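Hypothetical protein Atu0741 (PDB 1ZHV) is of unknown function but carries two ACT-like regions, and so possibly binds a small ligand in a regulatory role, as many ACT proteins do. Local coordinates at residues Ala26-Gly31 against Leu43-Leu48; Asn89-Phe94 against Glu112-Leu117. One frame throughout, in Å; residues are numbered along the deposited sequence.

Contact 1: residues Ala26-Gly31 against Leu43-Leu48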
# COMPACT_ATOMS: atom_id res chain seq x y z
N ALA A 26 13.54 9.46 -13.02
CA ALA A 26 13.57 8.30 -13.90
C ALA A 26 13.41 6.99 -13.15
O ALA A 26 12.99 5.99 -13.74
CB ALA A 26 14.88 8.29 -14.68
N TRP A 27 13.73 6.99 -11.86
CA TRP A 27 13.62 5.78 -11.06
C TRP A 27 12.23 5.52 -10.49
O TRP A 27 11.98 4.45 -9.93
CB TRP A 27 14.63 5.81 -9.91
CG TRP A 27 14.53 7.02 -9.02
CD1 TRP A 27 15.34 8.13 -9.06
CD2 TRP A 27 13.59 7.25 -7.96
NE1 TRP A 27 14.96 9.02 -8.09
CE2 TRP A 27 13.89 8.51 -7.40
CE3 TRP A 27 12.53 6.50 -7.43
CZ2 TRP A 27 13.16 9.05 -6.33
CZ3 TRP A 27 11.80 7.04 -6.38
CH2 TRP A 27 12.12 8.30 -5.83
N ALA A 28 11.33 6.48 -10.63
CA ALA A 28 9.98 6.34 -10.08
C ALA A 28 9.14 5.26 -10.71
O ALA A 28 8.67 4.34 -10.03
CB ALA A 28 9.25 7.68 -10.15
N ASP A 29 8.92 5.36 -12.02
CA ASP A 29 8.11 4.38 -12.71
C ASP A 29 8.95 3.16 -13.07
O ASP A 29 10.05 3.27 -13.62
CB ASP A 29 7.50 5.00 -13.97
CG ASP A 29 6.28 4.25 -14.46
OD1 ASP A 29 6.19 3.03 -14.17
OD2 ASP A 29 5.43 4.85 -15.13
N GLY A 30 8.42 1.98 -12.76
CA GLY A 30 9.11 0.75 -13.05
C GLY A 30 8.15 -0.38 -12.76
O GLY A 30 6.93 -0.20 -12.86
N GLY A 31 8.68 -1.53 -12.39
CA GLY A 31 7.81 -2.66 -12.08
C GLY A 31 7.21 -2.53 -10.69
O GLY A 31 7.69 -1.75 -9.87
N LEU A 43 6.16 16.20 -3.64
CA LEU A 43 6.11 15.24 -4.74
C LEU A 43 6.42 13.95 -3.99
O LEU A 43 7.55 13.70 -3.57
CB LEU A 43 7.19 15.51 -5.80
CG LEU A 43 7.23 14.39 -6.86
CD1 LEU A 43 5.90 14.30 -7.57
CD2 LEU A 43 8.34 14.66 -7.86
N SER A 44 5.37 13.16 -3.78
CA SER A 44 5.48 11.91 -3.03
C SER A 44 5.53 10.73 -3.98
O SER A 44 4.76 10.67 -4.93
CB SER A 44 4.26 11.80 -2.10
OG SER A 44 4.28 10.60 -1.36
N ILE A 45 6.43 9.79 -3.73
CA ILE A 45 6.56 8.62 -4.59
C ILE A 45 6.62 7.30 -3.83
O ILE A 45 7.51 7.10 -3.00
CB ILE A 45 7.81 8.72 -5.49
CG1 ILE A 45 7.69 9.94 -6.40
CG2 ILE A 45 7.99 7.43 -6.30
CD1 ILE A 45 8.92 10.22 -7.25
N VAL A 46 5.67 6.42 -4.10
CA VAL A 46 5.68 5.10 -3.48
C VAL A 46 6.13 4.13 -4.57
O VAL A 46 5.57 4.13 -5.67
CB VAL A 46 4.28 4.66 -3.02
CG1 VAL A 46 4.33 3.25 -2.44
CG2 VAL A 46 3.74 5.65 -2.00
N CYS A 47 7.15 3.34 -4.28
CA CYS A 47 7.64 2.35 -5.24
C CYS A 47 8.58 1.40 -4.52
O CYS A 47 8.86 1.58 -3.33
CB CYS A 47 8.37 3.04 -6.40
SG CYS A 47 9.93 3.86 -6.01
N LEU A 48 9.05 0.38 -5.23
CA LEU A 48 9.95 -0.58 -4.63
C LEU A 48 11.18 0.15 -4.10
O LEU A 48 11.79 0.96 -4.80
CB LEU A 48 10.35 -1.64 -5.66
CG LEU A 48 9.21 -2.61 -6.02
CD1 LEU A 48 9.60 -3.49 -7.19
CD2 LEU A 48 8.88 -3.46 -4.80
O HOH W 1 7.42 -0.07 -7.70

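Contact 2: residues Asn89-Phe94 against Glu112-Leu117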
# COMPACT_ATOMS: atom_id res chain seq x y z
N ASN A 89 -6.40 -0.40 16.17
CA ASN A 89 -5.47 -1.25 16.90
C ASN A 89 -3.99 -0.91 16.74
O ASN A 89 -3.13 -1.78 16.76
CB ASN A 89 -5.74 -2.72 16.54
CG ASN A 89 -7.06 -3.22 17.13
OD1 ASN A 89 -7.22 -3.30 18.35
ND2 ASN A 89 -8.01 -3.54 16.26
N GLY A 90 -3.71 0.38 16.59
CA GLY A 90 -2.33 0.85 16.48
C GLY A 90 -1.54 0.57 15.22
O GLY A 90 -0.31 0.67 15.23
N ILE A 91 -2.21 0.22 14.13
CA ILE A 91 -1.50 -0.05 12.88
C ILE A 91 -1.65 1.13 11.92
O ILE A 91 -2.76 1.49 11.53
CB ILE A 91 -2.03 -1.33 12.20
CG1 ILE A 91 -1.93 -2.52 13.17
CG2 ILE A 91 -1.24 -1.61 10.92
CD1 ILE A 91 -2.28 -3.85 12.56
N GLY A 92 -0.52 1.74 11.56
CA GLY A 92 -0.56 2.86 10.64
C GLY A 92 -0.94 2.36 9.26
O GLY A 92 -0.52 1.28 8.85
N ILE A 93 -1.73 3.15 8.55
CA ILE A 93 -2.16 2.79 7.21
C ILE A 93 -1.83 3.85 6.16
O ILE A 93 -1.76 5.04 6.46
CB ILE A 93 -3.69 2.50 7.17
CG1 ILE A 93 -4.49 3.75 7.59
CG2 ILE A 93 -4.01 1.34 8.09
CD1 ILE A 93 -4.85 4.67 6.43
N PHE A 94 -1.64 3.39 4.93
CA PHE A 94 -1.32 4.27 3.81
C PHE A 94 -2.21 3.75 2.69
O PHE A 94 -2.03 2.63 2.21
CB PHE A 94 0.17 4.12 3.45
CG PHE A 94 0.67 5.14 2.47
CD1 PHE A 94 0.39 5.02 1.12
CD2 PHE A 94 1.42 6.24 2.91
CE1 PHE A 94 0.86 5.97 0.20
CE2 PHE A 94 1.89 7.19 2.01
CZ PHE A 94 1.61 7.05 0.65
N GLU A 112 2.28 -9.32 10.21
CA GLU A 112 1.66 -10.42 10.94
C GLU A 112 0.43 -9.96 11.73
O GLU A 112 -0.60 -10.63 11.72
CB GLU A 112 2.68 -11.08 11.87
CG GLU A 112 3.88 -11.66 11.14
CD GLU A 112 3.53 -12.86 10.26
OE1 GLU A 112 2.32 -13.11 10.03
OE2 GLU A 112 4.46 -13.56 9.80
N LYS A 113 0.54 -8.83 12.41
CA LYS A 113 -0.59 -8.31 13.17
C LYS A 113 -1.71 -7.88 12.23
O LYS A 113 -2.89 -8.10 12.51
CB LYS A 113 -0.15 -7.13 14.04
CG LYS A 113 0.84 -7.53 15.13
CD LYS A 113 1.30 -6.35 15.98
CE LYS A 113 2.21 -5.40 15.22
NZ LYS A 113 2.86 -4.42 16.14
N THR A 114 -1.34 -7.29 11.09
CA THR A 114 -2.32 -6.85 10.12
C THR A 114 -3.14 -8.03 9.61
O THR A 114 -4.37 -7.96 9.53
CB THR A 114 -1.64 -6.14 8.94
OG1 THR A 114 -1.08 -4.90 9.39
CG2 THR A 114 -2.63 -5.88 7.81
N ALA A 115 -2.46 -9.12 9.28
CA ALA A 115 -3.16 -10.30 8.79
C ALA A 115 -4.11 -10.88 9.84
O ALA A 115 -5.23 -11.27 9.51
CB ALA A 115 -2.16 -11.36 8.35
N ASP A 116 -3.68 -10.92 11.11
CA ASP A 116 -4.54 -11.46 12.16
C ASP A 116 -5.78 -10.58 12.34
O ASP A 116 -6.89 -11.09 12.44
CB ASP A 116 -3.80 -11.53 13.51
CG ASP A 116 -2.76 -12.63 13.55
OD1 ASP A 116 -2.90 -13.62 12.79
OD2 ASP A 116 -1.82 -12.52 14.36
N LEU A 117 -5.57 -9.27 12.37
CA LEU A 117 -6.68 -8.34 12.55
C LEU A 117 -7.67 -8.35 11.39
O LEU A 117 -8.87 -8.30 11.62
CB LEU A 117 -6.14 -6.92 12.75
CG LEU A 117 -5.35 -6.70 14.04
CD1 LEU A 117 -4.68 -5.34 13.99
CD2 LEU A 117 -6.27 -6.81 15.25

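Contact 1: residues Ala26-Gly31 against Leu43-Leu48
W27 and A28, in the loop after strand 13-18, lie against I45 and C47, two alternate residues of strand 43-48. I45 can be followed from its CB, which is directed at the loop. There it splits: CG2, anti to the backbone N, meets W27 CZ3 at 3.8 Å, an approach neither over the ring face nor at its edge, and also touches A28 CB. Along the other branch, CG1 carries CD1 to 3.9 Å from A28 CB and 4.0 Å from W27 CH2. The indole thus meets both branches with its six-membered ring, and its outer edge also takes the sulfur: C47 SG lies 3.7 Å from W27 CZ3 and 85° off the ring normal, a sulfur-aromatic contact in the ring plane. Within the ACT-like N-terminal region, this packs a loop without regular helix onto a strand flanked by 13-18 and 35-38, and A28 also reaches I36. No direct hydrogen bond joins the segments. At the more open end a water donates to G31 O (2.8 Å) and accepts from L48 N (3.0 Å). The R51 guanidinium group hydrogen-bonds the carbonyls of W27, A28 and G31.

Contact 2: residues Asn89-Phe94 against Glu112-Leu117
I91 carries this contact, sending its side chain from the loop after helix 78-87 onto the flank of helix 111-120, where T114 and L117 receive it about one helical turn apart. The close-packed part is apolar around a single hydroxyl. T114 OG1 stands 3.6 Å from I91 CG2 and 3.5 Å from I91 CD1, so both methyls of the isoleucine lie against it. With chi1 at -68° the hydroxyl sits beside its own backbone N, and it is hydrogen-bonded to the carbonyl of D110, four residues earlier and just ahead of helix 111-120; the buried oxygen therefore has a polar partner although I91 offers it none. I91 and L117 reach toward each other tip to tip; their modelled CD1-CD1 approach is too short to be trusted, but I91 CG1 lies 4.0 Å from L117 CD1.

The looser side lies toward N89 and K113, both exposed. The two methyls of L117 lie along one side of N89: CD1 is 3.8 Å from N89 CB, and CD2 is 3.8 Å from N89 ND2, a van der Waals contact with a methyl; the amide's hydrogen bond goes to P85 O. K113 adds little more than its CB, 4.2 Å from I91 CD1; its chain then bends at chi3 (-70°) and its NZ makes a weak, long ion pair with D110. No hydrogen bond crosses between the segments. Within the ACT domain the contact joins the link between helix 78-87 and strand 94-97 to helix 111-120: L86 of helix 78-87 touches both I91 and T114, and T114 also rests on V106 of strand 102-107.

The two contacts lie on opposite sides of the chain's centre, about 24 Å apart between their own centres, and share no helix or strand. Both are partly buried and pack a loop against a regular element: a strand in contact 1, a helix in contact 2. Contact 1 belongs to the N-terminal region and uses an aromatic edge, a sulfur and a water bridge; contact 2 belongs to the ACT domain and relies on aliphatic methyls around a threonine hydroxyl bonded to the D110 carbonyl. Contact 2 has more exposed participants. The segments also touch through residues outside both interfaces: V46 CG2, on the side of strand 43-48 turned from contact 1, packs 3.6 Å from F94 CE1 at the start of strand 94-97.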